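Local coordinates for protein kcn28 (Kitasatospora, PDB 6J31) that is of unknown function but belongs to the GT-B clan, with two Rossmann-like domains and a ligand pocket drawing on residues of both, at residues P20-I25 against T48-E53; V103-V108 against D388-Q393; E332-V335 against I339-R342. All blocks are in the same frame, centred on the assembly; numbering follows the deposited sequence.

Contact 1. Residues P20-I25 against T48-E53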
ATOM      1  N   PRO A  20       2.728  -0.690   6.019  1.00 37.58           N
ATOM      2  CA  PRO A  20       2.115  -2.027   6.103  1.00 36.63           C
ATOM      3  C   PRO A  20       2.831  -3.007   7.023  1.00 37.56           C
ATOM      4  O   PRO A  20       2.156  -3.842   7.638  1.00 37.96           O
ATOM      5  CB  PRO A  20       2.136  -2.504   4.644  1.00 36.32           C
ATOM      6  CG  PRO A  20       2.022  -1.249   3.860  1.00 35.74           C
ATOM      7  CD  PRO A  20       2.839  -0.243   4.615  1.00 36.02           C
ATOM      8  N   SER A  21       4.156  -2.939   7.162  1.00 36.46           N
ATOM      9  CA  SER A  21       4.869  -3.958   7.922  1.00 35.96           C
ATOM     10  C   SER A  21       5.419  -3.497   9.271  1.00 33.70           C
ATOM     11  O   SER A  21       6.058  -4.305   9.951  1.00 31.44           O
ATOM     12  CB  SER A  21       6.014  -4.539   7.078  1.00 37.31           C
ATOM     13  OG  SER A  21       6.888  -3.521   6.624  1.00 39.51           O
ATOM     14  N   LEU A  22       5.179  -2.249   9.697  1.00 34.33           N
ATOM     15  CA  LEU A  22       5.756  -1.796  10.967  1.00 35.58           C
ATOM     16  C   LEU A  22       5.352  -2.700  12.126  1.00 32.16           C
ATOM     17  O   LEU A  22       6.195  -3.092  12.942  1.00 28.45           O
ATOM     18  CB  LEU A  22       5.379  -0.342  11.279  1.00 39.75           C
ATOM     19  CG  LEU A  22       6.128   0.835  10.636  1.00 42.59           C
ATOM     20  CD1 LEU A  22       7.183   0.406   9.619  1.00 43.56           C
ATOM     21  CD2 LEU A  22       5.187   1.886  10.073  1.00 44.78           C
ATOM     22  N   GLU A  23       4.064  -3.033  12.224  1.00 32.26           N
ATOM     23  CA  GLU A  23       3.624  -3.867  13.335  1.00 33.41           C
ATOM     24  C   GLU A  23       4.187  -5.275  13.234  1.00 33.21           C
ATOM     25  O   GLU A  23       4.409  -5.926  14.263  1.00 35.40           O
ATOM     26  CB  GLU A  23       2.099  -3.900  13.403  1.00 36.10           C
ATOM     27  CG  GLU A  23       1.479  -2.560  13.784  1.00 37.83           C
ATOM     28  CD  GLU A  23       2.165  -1.913  14.974  1.00 38.37           C
ATOM     29  OE1 GLU A  23       2.411  -2.612  15.983  1.00 37.62           O
ATOM     30  OE2 GLU A  23       2.459  -0.700  14.897  1.00 39.41           O
ATOM     31  N   LEU A  24       4.423  -5.763  12.016  1.00 32.68           N
ATOM     32  CA  LEU A  24       5.069  -7.061  11.871  1.00 31.38           C
ATOM     33  C   LEU A  24       6.500  -7.021  12.398  1.00 30.22           C
ATOM     34  O   LEU A  24       6.924  -7.926  13.128  1.00 32.05           O
ATOM     35  CB  LEU A  24       5.036  -7.501  10.405  1.00 31.93           C
ATOM     36  CG  LEU A  24       5.767  -8.795  10.041  1.00 31.26           C
ATOM     37  CD1 LEU A  24       5.266  -9.923  10.918  1.00 31.38           C
ATOM     38  CD2 LEU A  24       5.548  -9.137   8.577  1.00 30.09           C
ATOM     39  N   ILE A  25       7.252  -5.969  12.060  1.00 28.07           N
ATOM     40  CA  ILE A  25       8.625  -5.855  12.545  1.00 30.61           C
ATOM     41  C   ILE A  25       8.641  -5.682  14.056  1.00 35.05           C
ATOM     42  O   ILE A  25       9.467  -6.282  14.757  1.00 35.23           O
ATOM     43  CB  ILE A  25       9.355  -4.693  11.847  1.00 28.84           C
ATOM     44  CG1 ILE A  25       9.261  -4.822  10.324  1.00 26.54           C
ATOM     45  CG2 ILE A  25      10.807  -4.660  12.287  1.00 27.58           C
ATOM     46  CD1 ILE A  25       9.907  -6.077   9.786  1.00 24.74           C
ATOM     47  N   THR A  48      13.215   3.344  13.044  1.00 32.21           N
ATOM     48  CA  THR A  48      13.661   3.216  14.430  1.00 32.17           C
ATOM     49  C   THR A  48      12.493   3.054  15.393  1.00 35.21           C
ATOM     50  O   THR A  48      12.637   2.390  16.426  1.00 36.26           O
ATOM     51  CB  THR A  48      14.518   4.416  14.851  1.00 30.24           C
ATOM     52  OG1 THR A  48      13.776   5.632  14.687  1.00 30.03           O
ATOM     53  CG2 THR A  48      15.807   4.483  14.037  1.00 28.22           C
ATOM     54  N   GLU A  49      11.335   3.645  15.084  1.00 37.66           N
ATOM     55  CA  GLU A  49      10.195   3.508  15.983  1.00 40.50           C
ATOM     56  C   GLU A  49       9.756   2.052  16.091  1.00 38.54           C
ATOM     57  O   GLU A  49       9.242   1.628  17.133  1.00 37.80           O
ATOM     58  CB  GLU A  49       9.045   4.395  15.502  1.00 44.81           C
ATOM     59  CG  GLU A  49       8.125   4.873  16.621  1.00 48.95           C
ATOM     60  CD  GLU A  49       7.150   3.825  17.097  1.00 52.24           C
ATOM     61  OE1 GLU A  49       6.701   3.003  16.272  1.00 53.01           O
ATOM     62  OE2 GLU A  49       6.842   3.818  18.308  1.00 54.26           O
ATOM     63  N   THR A  50       9.982   1.271  15.037  1.00 37.88           N
ATOM     64  CA  THR A  50       9.668  -0.151  15.034  1.00 36.93           C
ATOM     65  C   THR A  50      10.517  -0.940  16.034  1.00 33.71           C
ATOM     66  O   THR A  50      10.141  -2.056  16.409  1.00 31.76           O
ATOM     67  CB  THR A  50       9.828  -0.682  13.603  1.00 40.76           C
ATOM     68  OG1 THR A  50       8.766  -1.590  13.293  1.00 49.07           O
ATOM     69  CG2 THR A  50      11.131  -1.387  13.426  1.00 39.00           C
ATOM     70  N   GLY A  51      11.657  -0.397  16.465  1.00 32.06           N
ATOM     71  CA  GLY A  51      12.557  -1.108  17.344  1.00 29.22           C
ATOM     72  C   GLY A  51      13.638  -1.895  16.639  1.00 28.18           C
ATOM     73  O   GLY A  51      14.513  -2.461  17.308  1.00 26.84           O
ATOM     74  N   ALA A  52      13.601  -1.963  15.314  1.00 28.11           N
ATOM     75  CA  ALA A  52      14.640  -2.675  14.600  1.00 29.73           C
ATOM     76  C   ALA A  52      15.868  -1.788  14.435  1.00 30.90           C
ATOM     77  O   ALA A  52      15.809  -0.560  14.545  1.00 31.04           O
ATOM     78  CB  ALA A  52      14.142  -3.148  13.232  1.00 29.41           C
ATOM     79  N   GLU A  53      16.985  -2.435  14.145  1.00 32.97           N
ATOM     80  CA  GLU A  53      18.252  -1.756  13.933  1.00 35.06           C
ATOM     81  C   GLU A  53      18.256  -1.162  12.528  1.00 32.49           C
ATOM     82  O   GLU A  53      18.176  -1.900  11.540  1.00 32.19           O
ATOM     83  CB  GLU A  53      19.380  -2.766  14.118  1.00 41.21           C
ATOM     84  CG  GLU A  53      20.730  -2.236  14.533  1.00 45.89           C
ATOM     85  CD  GLU A  53      21.708  -3.378  14.781  1.00 50.76           C
ATOM     86  OE1 GLU A  53      21.330  -4.349  15.479  1.00 49.18           O
ATOM     87  OE2 GLU A  53      22.847  -3.313  14.268  1.00 56.33           O
TER
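Ile25, in the first turn of helix 22-30, meets Thr50 and Ala52 of 48-53, and each of its branches has its own surroundings. Its CB lies 3.5 Å from Thr50 OG1, so the side chain makes contact from its root. With CG2 anti to the backbone N (chi1 -53° for the CG1 branch), that methyl is carried out towards the other segment. There it presses on Thr50 CG2 at 3.5 Å, tighter than usual for two carbons, and reaches the methyl of Ala52, CG2 to CB at 3.8 Å. The CG1 branch and its CD1 lead away from 48-53, and the side chain also packs on Met9 and Val35 of the adjoining strands. In this Rossmann-like domain, helix 22-30 lies in the crossover from strand 6-10 to strand 34-39, and helix 44-49 in the next one, to edge strand 53-56; the contact thus joins successive beta-alpha-beta units. Thr50 OG1 also approaches Leu22 O, at 3.0 Å, but the angle is too poor for a hydrogen bond. Gly51 leaves the helical conformation with a phi of 92°, turning the chain so that Ala52 again faces Ile25. Nearby, Glu23 and Glu49 hold like charges 5.8 Å apart, OE2 to OE1, and both form salt bridges with Arg26, whose positive charge probably eases their repulsion.

Contact 2. Residues V103-V108 against D388-Q393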
ATOM      1  N   VAL A 103      17.456 -14.820   7.692  1.00 33.64           N
ATOM      2  CA  VAL A 103      16.449 -14.704   6.649  1.00 32.34           C
ATOM      3  C   VAL A 103      16.380 -13.247   6.216  1.00 32.33           C
ATOM      4  O   VAL A 103      16.587 -12.331   7.017  1.00 32.24           O
ATOM      5  CB  VAL A 103      15.077 -15.233   7.134  1.00 31.78           C
ATOM      6  CG1 VAL A 103      14.604 -14.452   8.344  1.00 31.22           C
ATOM      7  CG2 VAL A 103      14.046 -15.174   6.019  1.00 25.31           C
ATOM      8  N   PHE A 104      16.099 -13.042   4.934  1.00 30.46           N
ATOM      9  CA  PHE A 104      15.880 -11.720   4.363  1.00 29.50           C
ATOM     10  C   PHE A 104      14.386 -11.521   4.140  1.00 30.29           C
ATOM     11  O   PHE A 104      13.759 -12.291   3.405  1.00 31.98           O
ATOM     12  CB  PHE A 104      16.622 -11.561   3.036  1.00 30.50           C
ATOM     13  CG  PHE A 104      18.011 -11.026   3.171  1.00 31.27           C
ATOM     14  CD1 PHE A 104      18.224  -9.702   3.518  1.00 30.21           C
ATOM     15  CD2 PHE A 104      19.107 -11.839   2.930  1.00 32.88           C
ATOM     16  CE1 PHE A 104      19.505  -9.199   3.636  1.00 30.31           C
ATOM     17  CE2 PHE A 104      20.395 -11.339   3.043  1.00 33.01           C
ATOM     18  CZ  PHE A 104      20.590 -10.019   3.398  1.00 31.17           C
ATOM     19  N   LEU A 105      13.821 -10.500   4.774  1.00 30.40           N
ATOM     20  CA  LEU A 105      12.474 -10.031   4.478  1.00 28.62           C
ATOM     21  C   LEU A 105      12.602  -8.793   3.605  1.00 28.64           C
ATOM     22  O   LEU A 105      13.415  -7.913   3.902  1.00 31.83           O
ATOM     23  CB  LEU A 105      11.704  -9.679   5.753  1.00 28.08           C
ATOM     24  CG  LEU A 105      11.580 -10.704   6.880  1.00 26.54           C
ATOM     25  CD1 LEU A 105      10.645 -10.165   7.969  1.00 26.20           C
ATOM     26  CD2 LEU A 105      11.123 -12.064   6.370  1.00 24.96           C
ATOM     27  N   TYR A 106      11.822  -8.721   2.530  1.00 26.43           N
ATOM     28  CA  TYR A 106      11.960  -7.585   1.632  1.00 26.33           C
ATOM     29  C   TYR A 106      10.621  -7.157   1.049  1.00 27.24           C
ATOM     30  O   TYR A 106       9.822  -7.987   0.612  1.00 28.68           O
ATOM     31  CB  TYR A 106      12.952  -7.901   0.502  1.00 24.83           C
ATOM     32  CG  TYR A 106      12.514  -9.009  -0.432  1.00 25.44           C
ATOM     33  CD1 TYR A 106      12.669 -10.346  -0.084  1.00 24.97           C
ATOM     34  CD2 TYR A 106      11.965  -8.713  -1.673  1.00 24.96           C
ATOM     35  CE1 TYR A 106      12.271 -11.355  -0.946  1.00 25.10           C
ATOM     36  CE2 TYR A 106      11.568  -9.709  -2.533  1.00 25.08           C
ATOM     37  CZ  TYR A 106      11.719 -11.026  -2.167  1.00 25.16           C
ATOM     38  OH  TYR A 106      11.318 -12.007  -3.038  1.00 25.99           O
ATOM     39  N   ASP A 107      10.411  -5.847   1.009  1.00 29.02           N
ATOM     40  CA  ASP A 107       9.287  -5.266   0.300  1.00 30.43           C
ATOM     41  C   ASP A 107       9.403  -5.574  -1.195  1.00 29.23           C
ATOM     42  O   ASP A 107      10.472  -5.928  -1.694  1.00 28.58           O
ATOM     43  CB  ASP A 107       9.260  -3.758   0.543  1.00 33.54           C
ATOM     44  CG  ASP A 107       8.226  -3.051  -0.291  1.00 34.50           C
ATOM     45  OD1 ASP A 107       7.036  -3.082   0.081  1.00 37.38           O
ATOM     46  OD2 ASP A 107       8.603  -2.508  -1.349  1.00 33.56           O
ATOM     47  N   VAL A 108       8.277  -5.431  -1.909  1.00 30.60           N
ATOM     48  CA  VAL A 108       8.230  -5.756  -3.336  1.00 32.68           C
ATOM     49  C   VAL A 108       9.302  -4.997  -4.109  1.00 31.47           C
ATOM     50  O   VAL A 108       9.915  -5.534  -5.038  1.00 31.02           O
ATOM     51  CB  VAL A 108       6.830  -5.457  -3.910  1.00 33.94           C
ATOM     52  CG1 VAL A 108       6.736  -5.896  -5.369  1.00 34.16           C
ATOM     53  CG2 VAL A 108       5.769  -6.137  -3.099  1.00 37.07           C
ATOM     54  N   ASP A 388       4.666 -15.969  12.757  1.00 38.26           N
ATOM     55  CA  ASP A 388       4.853 -17.413  12.880  1.00 39.60           C
ATOM     56  C   ASP A 388       5.437 -18.009  11.604  1.00 38.18           C
ATOM     57  O   ASP A 388       6.305 -18.888  11.663  1.00 37.22           O
ATOM     58  CB  ASP A 388       3.534 -18.097  13.232  1.00 42.57           C
ATOM     59  CG  ASP A 388       3.042 -17.740  14.623  1.00 45.61           C
ATOM     60  OD1 ASP A 388       3.817 -17.140  15.402  1.00 45.99           O
ATOM     61  OD2 ASP A 388       1.877 -18.064  14.937  1.00 46.54           O
ATOM     62  N   LEU A 389       4.972 -17.547  10.440  1.00 36.94           N
ATOM     63  CA  LEU A 389       5.496 -18.065   9.179  1.00 35.56           C
ATOM     64  C   LEU A 389       6.964 -17.695   8.988  1.00 35.73           C
ATOM     65  O   LEU A 389       7.750 -18.497   8.472  1.00 35.31           O
ATOM     66  CB  LEU A 389       4.655 -17.558   8.010  1.00 34.59           C
ATOM     67  CG  LEU A 389       3.276 -18.204   7.897  1.00 35.19           C
ATOM     68  CD1 LEU A 389       2.516 -17.645   6.705  1.00 35.59           C
ATOM     69  CD2 LEU A 389       3.420 -19.716   7.798  1.00 34.18           C
ATOM     70  N   ILE A 390       7.347 -16.485   9.394  1.00 35.79           N
ATOM     71  CA  ILE A 390       8.740 -16.066   9.281  1.00 35.75           C
ATOM     72  C   ILE A 390       9.624 -16.899  10.202  1.00 36.41           C
ATOM     73  O   ILE A 390      10.742 -17.284   9.837  1.00 36.20           O
ATOM     74  CB  ILE A 390       8.864 -14.561   9.578  1.00 35.19           C
ATOM     75  CG1 ILE A 390       8.198 -13.745   8.471  1.00 35.21           C
ATOM     76  CG2 ILE A 390      10.327 -14.162   9.716  1.00 35.81           C
ATOM     77  CD1 ILE A 390       7.776 -12.354   8.900  1.00 35.23           C
ATOM     78  N   GLU A 391       9.144 -17.185  11.411  1.00 37.76           N
ATOM     79  CA  GLU A 391       9.932 -17.978  12.344  1.00 40.80           C
ATOM     80  C   GLU A 391      10.158 -19.405  11.856  1.00 43.00           C
ATOM     81  O   GLU A 391      11.138 -20.031  12.270  1.00 42.24           O
ATOM     82  CB  GLU A 391       9.268 -17.968  13.721  1.00 41.40           C
ATOM     83  CG  GLU A 391       9.520 -16.668  14.468  1.00 44.10           C
ATOM     84  CD  GLU A 391       8.942 -16.656  15.865  1.00 46.68           C
ATOM     85  OE1 GLU A 391       7.897 -17.301  16.099  1.00 47.35           O
ATOM     86  OE2 GLU A 391       9.558 -16.013  16.740  1.00 47.19           O
ATOM     87  N   ARG A 392       9.287 -19.927  10.981  1.00 45.92           N
ATOM     88  CA  ARG A 392       9.505 -21.253  10.403  1.00 49.89           C
ATOM     89  C   ARG A 392      10.766 -21.289   9.554  1.00 48.97           C
ATOM     90  O   ARG A 392      11.353 -22.361   9.360  1.00 49.75           O
ATOM     91  CB  ARG A 392       8.305 -21.665   9.541  1.00 56.38           C
ATOM     92  CG  ARG A 392       7.019 -21.977  10.293  1.00 61.86           C
ATOM     93  CD  ARG A 392       7.015 -23.345  10.969  1.00 66.90           C
ATOM     94  NE  ARG A 392       7.225 -24.433  10.021  1.00 72.63           N
ATOM     95  CZ  ARG A 392       7.516 -25.688  10.357  1.00 77.07           C
ATOM     96  NH1 ARG A 392       7.635 -26.038  11.631  1.00 78.45           N
ATOM     97  NH2 ARG A 392       7.697 -26.601   9.406  1.00 79.08           N
ATOM     98  N   GLN A 393      11.183 -20.137   9.025  1.00 47.73           N
ATOM     99  CA  GLN A 393      12.393 -20.041   8.220  1.00 46.95           C
ATOM    100  C   GLN A 393      13.658 -19.902   9.058  1.00 45.81           C
ATOM    101  O   GLN A 393      14.759 -19.997   8.504  1.00 44.71           O
ATOM    102  CB  GLN A 393      12.293 -18.854   7.260  1.00 48.37           C
ATOM    103  CG  GLN A 393      11.290 -19.050   6.142  1.00 49.88           C
ATOM    104  CD  GLN A 393      11.513 -20.344   5.395  1.00 51.01           C
ATOM    105  OE1 GLN A 393      12.640 -20.675   5.030  1.00 51.78           O
ATOM    106  NE2 GLN A 393      10.439 -21.096   5.179  1.00 52.08           N
TER
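Leu105 and Ile390 lie across one another at a slant, each presenting a branched end to the other. The delta methyls make the closest approach, Leu105 CD1 to Ile390 CD1 at 3.7 Å. The second leucine methyl rests against the fork of the isoleucine: Leu105 CD2 is 4.0 Å from both CG1 and CG2 of Ile390. Having its CG1 branch beside the backbone N (chi1 -68°) and CG2 beside the carbonyl carbon, Ile390 spreads both arms around that methyl. Two residues back along the strand, Val103 repeats the encounter more loosely, its CG2 lying 4.3 Å from Gln393 CB, while the amide end of the glutamine leads away. The spacing suits a strand under a helix, with alternate residues of the one meeting residues three apart on the other. Strand 103-107 runs inside the parallel sheet of the N-terminal Rossmann-like domain, and helix 382-391 brings the end of the chain back onto it, as is common in GT-B proteins. Phe104 and Tyr106 point to the other side of the sheet, where helix 112-120 receives them. Helix 382-391 is tied further by salt bridges from Asp388 and Glu391 to Arg31. Asp107 OD1 is hydrogen-bonded to ND1 of His17, a ligand-pocket residue.

Contact 3. Residues E332-V335 against I339-R342; sequences ESVV and IARR
The methyl of Ala340 is the apolar centre, facing two successive valines of helix 327-336. Val334 CG2 comes nearest, 3.6 Å from Ala340 CB, placed between its own backbone N and carbonyl carbon by a chi1 of -72° for the CG1 branch. That other branch points to the neighbouring residue, Val334 CG1 to Ile339 CD1 at 4.3 Å. Val335 meets the alanine methyl more loosely and from further along the strand: its CG2 lies against the strand backbone, 3.7 Å from Ala340 O and 3.9 Å from Arg342 N, and also touches the root of the Arg342 side chain. Beyond the valines the contact becomes polar at both ends. At one, Ile339 N donates to Val334 O in a long, weak but nearly straight hydrogen bond of 3.3 Å, tying the residue just before the strand to the last turn of the helix; Ile339 CG1 packs beside the same oxygen. At the other, Arg342 runs out fully extended while Glu332, bent at chi2, curls back to meet it. Their salt bridge uses a single oxygen, OE2, which sits at the guanidinium edge near its plane and close to NH1. The modelled separation is improbably short, so the exact length is doubtful, and the carboxylate and guanidinium planes are turned 43° apart. Helix and strand complete a beta-alpha-beta unit begun by strand 318-320, to which Arg341 is backbone-bonded; the short turn after the helix leads into strand 340-342, an edge strand of the C-terminal Rossmann-like sheet.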
ATOM      1  N   GLU A 332     -12.530  -1.625  -8.295  1.00 40.39           N
ATOM      2  CA  GLU A 332     -13.388  -2.711  -8.752  1.00 46.32           C
ATOM      3  C   GLU A 332     -13.704  -3.680  -7.621  1.00 42.84           C
ATOM      4  O   GLU A 332     -14.852  -4.114  -7.467  1.00 41.29           O
ATOM      5  CB  GLU A 332     -12.717  -3.453  -9.909  1.00 55.72           C
ATOM      6  CG  GLU A 332     -12.782  -2.741 -11.246  1.00 64.24           C
ATOM      7  CD  GLU A 332     -14.155  -2.171 -11.527  1.00 73.29           C
ATOM      8  OE1 GLU A 332     -15.143  -2.930 -11.418  1.00 78.68           O
ATOM      9  OE2 GLU A 332     -14.250  -0.970 -11.861  1.00 77.55           O
ATOM     10  N   SER A 333     -12.704  -3.997  -6.795  1.00 40.83           N
ATOM     11  CA  SER A 333     -12.898  -4.964  -5.717  1.00 39.03           C
ATOM     12  C   SER A 333     -13.953  -4.492  -4.726  1.00 37.52           C
ATOM     13  O   SER A 333     -14.896  -5.229  -4.419  1.00 38.54           O
ATOM     14  CB  SER A 333     -11.569  -5.232  -5.011  1.00 39.61           C
ATOM     15  OG  SER A 333     -10.606  -5.709  -5.936  1.00 40.96           O
ATOM     16  N   VAL A 334     -13.808  -3.270  -4.203  1.00 36.56           N
ATOM     17  CA  VAL A 334     -14.750  -2.790  -3.196  1.00 36.90           C
ATOM     18  C   VAL A 334     -16.138  -2.584  -3.790  1.00 38.06           C
ATOM     19  O   VAL A 334     -17.149  -2.786  -3.105  1.00 39.20           O
ATOM     20  CB  VAL A 334     -14.226  -1.508  -2.524  1.00 36.58           C
ATOM     21  CG1 VAL A 334     -13.064  -1.839  -1.607  1.00 35.56           C
ATOM     22  CG2 VAL A 334     -13.817  -0.468  -3.571  1.00 35.87           C
ATOM     23  N   VAL A 335     -16.221  -2.177  -5.057  1.00 38.06           N
ATOM     24  CA  VAL A 335     -17.521  -2.101  -5.716  1.00 37.77           C
ATOM     25  C   VAL A 335     -18.111  -3.496  -5.879  1.00 38.10           C
ATOM     26  O   VAL A 335     -19.302  -3.717  -5.625  1.00 38.11           O
ATOM     27  CB  VAL A 335     -17.390  -1.371  -7.067  1.00 35.85           C
ATOM     28  CG1 VAL A 335     -18.598  -1.655  -7.952  1.00 36.17           C
ATOM     29  CG2 VAL A 335     -17.218   0.117  -6.842  1.00 33.20           C
ATOM     30  N   ILE A 339     -19.936  -2.480  -1.327  1.00 40.99           N
ATOM     31  CA  ILE A 339     -19.758  -1.556  -0.213  1.00 40.67           C
ATOM     32  C   ILE A 339     -19.197  -0.229  -0.706  1.00 42.80           C
ATOM     33  O   ILE A 339     -18.719   0.584   0.093  1.00 43.87           O
ATOM     34  CB  ILE A 339     -18.838  -2.152   0.867  1.00 38.47           C
ATOM     35  CG1 ILE A 339     -17.488  -2.518   0.261  1.00 36.89           C
ATOM     36  CG2 ILE A 339     -19.480  -3.360   1.537  1.00 38.14           C
ATOM     37  CD1 ILE A 339     -16.342  -2.285   1.194  1.00 36.19           C
ATOM     38  N   ALA A 340     -19.234   0.006  -2.016  1.00 43.85           N
ATOM     39  CA  ALA A 340     -18.562   1.175  -2.560  1.00 45.08           C
ATOM     40  C   ALA A 340     -19.225   1.618  -3.856  1.00 47.45           C
ATOM     41  O   ALA A 340     -19.955   0.862  -4.498  1.00 47.02           O
ATOM     42  CB  ALA A 340     -17.073   0.898  -2.793  1.00 44.13           C
ATOM     43  N   ARG A 341     -18.947   2.865  -4.232  1.00 51.94           N
ATOM     44  CA  ARG A 341     -19.371   3.439  -5.499  1.00 55.86           C
ATOM     45  C   ARG A 341     -18.142   4.051  -6.155  1.00 55.80           C
ATOM     46  O   ARG A 341     -17.323   4.679  -5.476  1.00 54.46           O
ATOM     47  CB  ARG A 341     -20.434   4.526  -5.286  1.00 59.84           C
ATOM     48  CG  ARG A 341     -21.839   4.034  -4.931  1.00 63.63           C
ATOM     49  CD  ARG A 341     -22.876   4.296  -6.011  1.00 67.04           C
ATOM     50  NE  ARG A 341     -24.228   4.336  -5.451  1.00 70.64           N
ATOM     51  CZ  ARG A 341     -24.853   3.315  -4.869  1.00 73.39           C
ATOM     52  NH1 ARG A 341     -24.258   2.135  -4.753  1.00 74.36           N
ATOM     53  NH2 ARG A 341     -26.080   3.483  -4.394  1.00 74.37           N
ATOM     54  N   ARG A 342     -17.995   3.860  -7.462  1.00 56.96           N
ATOM     55  CA  ARG A 342     -16.861   4.410  -8.193  1.00 58.33           C
ATOM     56  C   ARG A 342     -17.266   5.677  -8.942  1.00 61.08           C
ATOM     57  O   ARG A 342     -18.340   5.734  -9.549  1.00 63.42           O
ATOM     58  CB  ARG A 342     -16.293   3.373  -9.165  1.00 57.09           C
ATOM     59  CG  ARG A 342     -15.079   3.833  -9.954  1.00 55.23           C
ATOM     60  CD  ARG A 342     -14.494   2.683 -10.759  1.00 54.12           C
ATOM     61  NE  ARG A 342     -13.359   3.100 -11.577  1.00 53.57           N
ATOM     62  CZ  ARG A 342     -12.520   2.260 -12.179  1.00 52.59           C
ATOM     63  NH1 ARG A 342     -12.687   0.950 -12.057  1.00 52.11           N
ATOM     64  NH2 ARG A 342     -11.513   2.731 -12.904  1.00 51.51           N
TER

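Contacts 1 and 2 belong to one continuous core in the N-terminal domain. Their centres are 14 Å apart, and they meet where Leu24 CD2 packs on Ile390 CD1 at 3.9 Å, so helix 382-391, one side of contact 2, also packs on the helix of 20-25 in contact 1. Contact 3 stands in the other domain, on the opposite side of the chain's centre: its centre is 31 Å from contact 1 and 32 Å from contact 2, and its nearest atoms about 16 and 17 Å away. The pocket for (2E,2'E)-3,3'-(1,2-phenylene)di(prop-2-enoic acid) draws on both domains. Val108, at the end of contact 2's strand segment, touches the ligand, while Asn325 precedes the helix of contact 3.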